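Local coordinates for DUF5636 domain-containing protein (Legionella pneumophila subsp. pneumophila str. Philadelphia 1, PDB 4RD8) that is of unknown function but belongs to the uncharacterised DUF5636 family and folds into alpha helices and loops without strands, at residues Q23-P26 and F27-L30; I133-C136 and L137-L140; K144-F148 and L149-P153. The protein carries 3 engineered substitutions. One frame throughout, in Å; residues are numbered along the deposited sequence.

Contact 1: residues Q23-P26 and F27-L30; sequences QNEP and FIQL
Asn24 reaches forward over the first turn of helix 25-38 and meets Phe27 with its side chain. Asn24 OD1 accepts from Phe27 N at 3.0 Å. The N-H comes in above the amide carbonyl plane, 47° out of it. CG of Asn24 stands anti to its own backbone N (chi1 -168°), and this turns the amide toward the helix start. Asn24 OD1 also lies 3.4 Å from Phe27 CB, and the amide and ring planes are 65° apart. At the other end of the amide, ND2 is hydrogen-bonded to Glu20 OE1. The backbone O of Asn24 takes the N-H of Ile28 at 3.0 Å. Glu25 follows, with its O accepting from Gln29 N at 2.9 Å. Its side chain is bent at chi2 and runs alongside Ile28, bringing Glu25 OE1 to 3.8 Å from Ile28 CD1. Pro26 sits in the first turn, where its missing N-H costs no helical bond. Its O accepts from Leu30 N at 3.0 Å, and Leu30 CG packs 3.2 Å from that same Pro26 O. This is an asparagine N-cap at the start of helix 25-38, whose first residues have Phe27, Ile28 and Leu30 buried and Glu25 and Pro26 exposed.

Contact 2: residues I133-C136 and L137-L140; sequences IQWC and LIIL
Four backbone bonds tie Ile133-Cys136 to Leu137-Leu140, each from an N-H to the carbonyl four residues earlier. The shortest runs from Leu140 N to Cys136 O, at 2.8 Å. Leu137 N to Ile133 O and Ile139 N to Trp135 O both measure 2.9 Å. Ile138 N to Gln134 O is 3.1 Å and nearly straight, with 168° at the hydrogen. Gln134 is the polar side chain here, and its amide turns elsewhere. OE1 bonds to His131, and NE2 bonds to the backbone O atoms of Ile184 and Ser192.

Around this backbone the side chains pack by apolar contact. Trp135 and Ile138 lie side by side and point the same way. Ile138 CD1 sits over one face of the indole, 4.0 Å from the centroid of the six-membered ring and 14° off its normal. This is a CH-pi contact. CG1 of Ile138 is anti to the carbonyl carbon (chi1 -74°), which carries CD1 back toward the preceding turn and over the ring. Tyr162 meets the same indole edge-to-face. On another side of the helix, Ile133 CG2 lies 4.3 Å from Leu137 CG. Leu137 then packs on helix 41-61, while Ile139 packs on helices 69-85 and 157-162.

All eight residues are buried. The carbonyls of Ile133 to Cys136 are paired with the N-H groups of Leu137 to Leu140, and the Gln134 amide is paired outside these segments. The chemistry is thus that of a core helix: most of the side chains that meet its neighbours are aliphatic, with one indole among them.

Contact 3: residues K144-F148 and L149-P153; sequences KDSSF and LENIP
Ser146 O takes the N-H of Asn151 at 2.9 Å, from above the carbonyl plane, where the chain has left helix 130-144 and folds back on itself. Asp145 is the first residue to depart from helical angles. Residues 146-148 then regain helical phi and psi without the regular bonds. Leu149 N also points to Ser146 O, but that bond is weak. Glu150 N donates to Ser147 O at 3.1 Å and likewise stands well above the carbonyl plane. The bonds from Asn151 and Glu150 are the 6→1 and 5→2 pair of a Schellman motif. Glu150 and Asn151 both have positive phi, 57° and 62°. They are the central residues of an overlapping type I' turn, closed by Ile152 N to Leu149 O at 3.1 Å.

Among the side chains, Phe148 and Leu149 lie side by side and point the same way. Leu149 CD2 sits over one face of the Phe148 ring, 3.7 Å from its centroid, in a CH-pi contact. Leu149 CG also comes to 3.5 Å from Phe148 CD2. CG of Phe148 is anti to its backbone N (chi1 168°), whereas CG of Leu149 is anti to its carbonyl carbon; with these settings the two neighbours run together. Both go into the core, Phe148 against Ile138 and Ile34, Leu149 against Ile157 and Ile161. On the outer side, Ser147 OG donates to Asp145 OD1 at 2.6 Å, on the syn side of the carboxylate. Asn151 OD1 lies 3.4 Å from Ser146 CB. Glu150 bends back toward Ser147, but its carboxylate is held by a salt bridge to Lys33, which also donates to Ser147 O. The segments connect helices 130-144 and 157-162 through a Schellman motif overlapping a type I' beta turn.

Overall arrangement
Contact 3 is the meeting point of the three. It touches contact 1, where Gln29 NE2 lies 3.1 Å from Glu150 OE2, a probable hydrogen bond, and Leu30 CD2 packs 3.4 Å from Leu149 O. It also touches contact 2, with Phe148 CE2 3.5 Å from Ile138 O and Leu149 CD1 4.2 Å from Ile138 CG2. Contacts 1 and 2 do not touch; their nearest atoms are about 7 Å apart and their centres about 20 Å. The centre of contact 2 lies about 5 Å from the centre of the chain, those of contacts 1 and 3 about 19 and 17 Å. Segment 144-153, mostly loop, therefore bridges the start of helix 25-38 to central helix 130-144.

Contact 1: residues Q23-P26 and F27-L30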
loop_
_atom_site.group_PDB
_atom_site.type_symbol
_atom_site.label_atom_id
_atom_site.label_comp_id
_atom_site.label_asym_id
_atom_site.label_seq_id
_atom_site.Cartn_x
_atom_site.Cartn_y
_atom_site.Cartn_z
ATOM N N GLN A 23 -9.919 10.701 -18.887
ATOM C CA GLN A 23 -9.251 11.492 -19.917
ATOM C C GLN A 23 -7.874 11.961 -19.470
ATOM O O GLN A 23 -7.185 12.684 -20.203
ATOM C CB GLN A 23 -10.100 12.706 -20.307
ATOM C CG GLN A 23 -11.526 12.369 -20.757
ATOM C CD GLN A 23 -11.581 11.323 -21.866
ATOM O OE1 GLN A 23 -10.683 11.239 -22.710
ATOM N NE2 GLN A 23 -12.645 10.523 -21.871
ATOM N N ASN A 24 -7.491 11.558 -18.264
ATOM C CA ASN A 24 -6.240 11.995 -17.666
ATOM C C ASN A 24 -5.142 10.985 -17.979
ATOM O O ASN A 24 -4.917 10.053 -17.215
ATOM C CB ASN A 24 -6.425 12.152 -16.152
ATOM C CG ASN A 24 -5.271 12.872 -15.487
ATOM O OD1 ASN A 24 -4.111 12.645 -15.822
ATOM N ND2 ASN A 24 -5.584 13.742 -14.525
ATOM N N GLU A 25 -4.462 11.170 -19.105
ATOM C CA GLU A 25 -3.432 10.220 -19.523
ATOM C C GLU A 25 -2.279 10.051 -18.520
ATOM O O GLU A 25 -1.827 8.925 -18.294
ATOM C CB GLU A 25 -2.913 10.542 -20.930
ATOM C CG GLU A 25 -3.997 10.497 -22.020
ATOM C CD GLU A 25 -4.586 9.101 -22.251
ATOM O OE1 GLU A 25 -4.038 8.100 -21.735
ATOM O OE2 GLU A 25 -5.609 9.004 -22.966
ATOM N N PRO A 26 -1.792 11.156 -17.918
ATOM C CA PRO A 26 -0.718 10.932 -16.941
ATOM C C PRO A 26 -1.174 10.079 -15.758
ATOM O O PRO A 26 -0.393 9.253 -15.274
ATOM C CB PRO A 26 -0.363 12.351 -16.490
ATOM C CG PRO A 26 -0.655 13.197 -17.711
ATOM C CD PRO A 26 -1.930 12.589 -18.259
ATOM N N PHE A 27 -2.414 10.261 -15.311
ATOM C CA PHE A 27 -2.936 9.445 -14.221
ATOM C C PHE A 27 -2.998 7.982 -14.630
ATOM O O PHE A 27 -2.586 7.098 -13.871
ATOM C CB PHE A 27 -4.320 9.918 -13.799
ATOM C CG PHE A 27 -4.967 9.043 -12.763
ATOM C CD1 PHE A 27 -4.506 9.037 -11.451
ATOM C CD2 PHE A 27 -6.045 8.235 -13.093
ATOM C CE1 PHE A 27 -5.111 8.247 -10.485
ATOM C CE2 PHE A 27 -6.648 7.431 -12.141
ATOM C CZ PHE A 27 -6.185 7.433 -10.831
ATOM N N ILE A 28 -3.518 7.734 -15.829
ATOM C CA ILE A 28 -3.664 6.378 -16.336
ATOM C C ILE A 28 -2.299 5.715 -16.425
ATOM O O ILE A 28 -2.148 4.548 -16.072
ATOM C CB ILE A 28 -4.352 6.362 -17.726
ATOM C CG1 ILE A 28 -5.804 6.832 -17.603
ATOM C CG2 ILE A 28 -4.307 4.969 -18.338
ATOM C CD1 ILE A 28 -6.475 7.152 -18.945
ATOM N N GLN A 29 -1.306 6.466 -16.897
ATOM C CA GLN A 29 0.056 5.944 -17.015
ATOM C C GLN A 29 0.621 5.579 -15.639
ATOM O O GLN A 29 1.232 4.522 -15.480
ATOM C CB GLN A 29 0.965 6.954 -17.717
ATOM C CG GLN A 29 2.443 6.546 -17.777
ATOM C CD GLN A 29 2.703 5.309 -18.631
ATOM O OE1 GLN A 29 1.816 4.817 -19.333
ATOM N NE2 GLN A 29 3.937 4.806 -18.580
ATOM N N LEU A 30 0.391 6.441 -14.648
ATOM C CA LEU A 30 0.874 6.183 -13.294
ATOM C C LEU A 30 0.251 4.910 -12.724
ATOM O O LEU A 30 0.953 4.089 -12.127
ATOM C CB LEU A 30 0.607 7.387 -12.385
ATOM C CG LEU A 30 1.414 8.658 -12.713
ATOM C CD1 LEU A 30 0.958 9.809 -11.828
ATOM C CD2 LEU A 30 2.915 8.435 -12.558
#

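Contact 2: residues I133-C136 and L137-L140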
loop_
_atom_site.group_PDB
_atom_site.type_symbol
_atom_site.label_atom_id
_atom_site.label_comp_id
_atom_site.label_asym_id
_atom_site.label_seq_id
_atom_site.Cartn_x
_atom_site.Cartn_y
_atom_site.Cartn_z
ATOM N N ILE A 133 1.426 -1.227 3.564
ATOM C CA ILE A 133 2.648 -1.829 3.033
ATOM C C ILE A 133 2.723 -1.764 1.500
ATOM O O ILE A 133 3.791 -1.472 0.952
ATOM C CB ILE A 133 2.854 -3.271 3.554
ATOM C CG1 ILE A 133 3.134 -3.236 5.059
ATOM C CG2 ILE A 133 4.014 -3.937 2.840
ATOM C CD1 ILE A 133 3.173 -4.603 5.716
ATOM N N GLN A 134 1.610 -2.022 0.809
ATOM C CA GLN A 134 1.579 -1.866 -0.651
ATOM C C GLN A 134 2.057 -0.484 -1.051
ATOM O O GLN A 134 2.909 -0.342 -1.933
ATOM C CB GLN A 134 0.171 -2.099 -1.212
ATOM C CG GLN A 134 -0.212 -3.565 -1.297
ATOM C CD GLN A 134 -1.711 -3.749 -1.442
ATOM O OE1 GLN A 134 -2.494 -3.014 -0.832
ATOM N NE2 GLN A 134 -2.117 -4.722 -2.250
ATOM N N TRP A 135 1.512 0.530 -0.389
ATOM C CA TRP A 135 1.917 1.896 -0.676
ATOM C C TRP A 135 3.380 2.161 -0.345
ATOM O O TRP A 135 4.075 2.817 -1.119
ATOM C CB TRP A 135 0.927 2.916 -0.069
ATOM C CG TRP A 135 -0.272 2.955 -0.954
ATOM C CD1 TRP A 135 -1.445 2.281 -0.786
ATOM C CD2 TRP A 135 -0.362 3.623 -2.224
ATOM N NE1 TRP A 135 -2.280 2.523 -1.859
ATOM C CE2 TRP A 135 -1.635 3.331 -2.753
ATOM C CE3 TRP A 135 0.509 4.441 -2.951
ATOM C CZ2 TRP A 135 -2.066 3.853 -3.981
ATOM C CZ3 TRP A 135 0.079 4.953 -4.170
ATOM C CH2 TRP A 135 -1.198 4.651 -4.674
ATOM N N CYS A 136 3.870 1.625 0.771
ATOM C CA CYS A 136 5.295 1.758 1.066
ATOM C C CYS A 136 6.156 1.137 -0.035
ATOM O O CYS A 136 7.198 1.673 -0.362
ATOM C CB CYS A 136 5.669 1.148 2.423
ATOM S SG CYS A 136 4.998 2.052 3.824
ATOM N N LEU A 137 5.731 0.002 -0.592
ATOM C CA LEU A 137 6.515 -0.645 -1.651
ATOM C C LEU A 137 6.561 0.240 -2.907
ATOM O O LEU A 137 7.618 0.413 -3.525
ATOM C CB LEU A 137 5.948 -2.035 -1.980
ATOM C CG LEU A 137 5.998 -3.046 -0.823
ATOM C CD1 LEU A 137 5.265 -4.326 -1.215
ATOM C CD2 LEU A 137 7.447 -3.367 -0.424
ATOM N N ILE A 138 5.409 0.787 -3.272
ATOM C CA ILE A 138 5.298 1.738 -4.377
ATOM C C ILE A 138 6.196 2.958 -4.168
ATOM O O ILE A 138 6.932 3.358 -5.078
ATOM C CB ILE A 138 3.843 2.184 -4.547
ATOM C CG1 ILE A 138 3.041 1.051 -5.172
ATOM C CG2 ILE A 138 3.735 3.429 -5.431
ATOM C CD1 ILE A 138 1.567 1.147 -4.842
ATOM N N ILE A 139 6.146 3.536 -2.971
ATOM C CA ILE A 139 6.967 4.706 -2.650
ATOM C C ILE A 139 8.456 4.377 -2.669
ATOM O O ILE A 139 9.235 5.110 -3.259
ATOM C CB ILE A 139 6.575 5.316 -1.290
ATOM C CG1 ILE A 139 5.125 5.795 -1.351
ATOM C CG2 ILE A 139 7.525 6.456 -0.898
ATOM C CD1 ILE A 139 4.422 5.822 0.020
ATOM N N LEU A 140 8.854 3.282 -2.022
ATOM C CA LEU A 140 10.253 2.847 -2.064
ATOM C C LEU A 140 10.733 2.561 -3.487
ATOM O O LEU A 140 11.872 2.868 -3.829
ATOM C CB LEU A 140 10.475 1.618 -1.175
ATOM C CG LEU A 140 10.297 1.843 0.334
ATOM C CD1 LEU A 140 10.307 0.502 1.068
ATOM C CD2 LEU A 140 11.399 2.733 0.886
#

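Contact 3: residues K144-F148 and L149-P153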
loop_
_atom_site.group_PDB
_atom_site.type_symbol
_atom_site.label_atom_id
_atom_site.label_comp_id
_atom_site.label_asym_id
_atom_site.label_seq_id
_atom_site.Cartn_x
_atom_site.Cartn_y
_atom_site.Cartn_z
ATOM N N LYS A 144 13.807 4.546 -5.470
ATOM C CA LYS A 144 14.922 3.826 -6.082
ATOM C C LYS A 144 15.019 4.182 -7.563
ATOM O O LYS A 144 16.098 4.458 -8.079
ATOM C CB LYS A 144 14.739 2.307 -5.925
ATOM C CG LYS A 144 15.890 1.457 -6.461
ATOM C CD LYS A 144 17.022 1.337 -5.447
ATOM C CE LYS A 144 18.184 0.510 -5.999
ATOM N N ASP A 145 13.870 4.203 -8.228
ATOM C CA ASP A 145 13.807 4.339 -9.673
ATOM C C ASP A 145 12.761 5.384 -10.025
ATOM O O ASP A 145 11.570 5.082 -10.046
ATOM C CB ASP A 145 13.419 2.990 -10.277
ATOM C CG ASP A 145 13.250 3.042 -11.783
ATOM O OD1 ASP A 145 13.694 4.025 -12.412
ATOM O OD2 ASP A 145 12.673 2.084 -12.343
ATOM N N SER A 146 13.197 6.614 -10.286
ATOM C CA SER A 146 12.256 7.707 -10.538
ATOM C C SER A 146 11.360 7.457 -11.747
ATOM O O SER A 146 10.212 7.903 -11.772
ATOM C CB SER A 146 12.995 9.032 -10.720
ATOM O OG SER A 146 13.891 8.967 -11.812
ATOM N N SER A 147 11.890 6.749 -12.742
ATOM C CA SER A 147 11.148 6.461 -13.972
ATOM C C SER A 147 9.899 5.622 -13.734
ATOM O O SER A 147 8.983 5.625 -14.549
ATOM C CB SER A 147 12.053 5.789 -15.011
ATOM O OG SER A 147 12.381 4.461 -14.643
ATOM N N PHE A 148 9.881 4.902 -12.621
ATOM C CA PHE A 148 8.726 4.098 -12.248
ATOM C C PHE A 148 7.452 4.933 -12.234
ATOM O O PHE A 148 6.429 4.530 -12.788
ATOM C CB PHE A 148 8.963 3.455 -10.882
ATOM C CG PHE A 148 7.735 2.845 -10.266
ATOM C CD1 PHE A 148 6.958 1.942 -10.978
ATOM C CD2 PHE A 148 7.372 3.150 -8.964
ATOM C CE1 PHE A 148 5.840 1.373 -10.411
ATOM C CE2 PHE A 148 6.250 2.578 -8.381
ATOM C CZ PHE A 148 5.483 1.685 -9.110
ATOM N N LEU A 149 7.509 6.102 -11.606
ATOM C CA LEU A 149 6.337 6.978 -11.573
ATOM C C LEU A 149 6.564 8.225 -12.423
ATOM O O LEU A 149 6.124 9.322 -12.065
ATOM C CB LEU A 149 5.927 7.330 -10.140
ATOM C CG LEU A 149 5.510 6.131 -9.278
ATOM C CD1 LEU A 149 5.008 6.561 -7.888
ATOM C CD2 LEU A 149 4.440 5.296 -10.011
ATOM N N GLU A 150 7.253 8.032 -13.546
ATOM C CA GLU A 150 7.399 9.065 -14.568
ATOM C C GLU A 150 8.018 10.338 -13.989
ATOM O O GLU A 150 7.721 11.449 -14.432
ATOM C CB GLU A 150 6.051 9.357 -15.232
ATOM C CG GLU A 150 5.297 8.087 -15.652
ATOM C CD GLU A 150 5.994 7.328 -16.762
ATOM O OE1 GLU A 150 6.517 7.973 -17.698
ATOM O OE2 GLU A 150 6.014 6.080 -16.707
ATOM N N ASN A 151 8.886 10.147 -12.996
ATOM C CA ASN A 151 9.642 11.235 -12.377
ATOM C C ASN A 151 8.788 12.298 -11.689
ATOM O O ASN A 151 9.196 13.465 -11.604
ATOM C CB ASN A 151 10.588 11.891 -13.387
ATOM C CG ASN A 151 11.780 12.539 -12.719
ATOM O OD1 ASN A 151 12.143 12.179 -11.598
ATOM N ND2 ASN A 151 12.384 13.506 -13.392
ATOM N N ILE A 152 7.610 11.912 -11.207
ATOM C CA ILE A 152 6.845 12.812 -10.346
ATOM C C ILE A 152 7.627 12.942 -9.036
ATOM O O ILE A 152 8.371 12.027 -8.668
ATOM C CB ILE A 152 5.389 12.340 -10.076
ATOM C CG1 ILE A 152 5.355 11.045 -9.263
ATOM C CG2 ILE A 152 4.626 12.176 -11.381
ATOM C CD1 ILE A 152 3.961 10.714 -8.727
ATOM N N PRO A 153 7.496 14.085 -8.352
ATOM C CA PRO A 153 8.156 14.195 -7.046
ATOM C C PRO A 153 7.580 13.184 -6.064
ATOM O O PRO A 153 6.370 12.921 -6.083
ATOM C CB PRO A 153 7.791 15.611 -6.592
ATOM C CG PRO A 153 7.599 16.370 -7.876
ATOM C CD PRO A 153 6.934 15.375 -8.801
#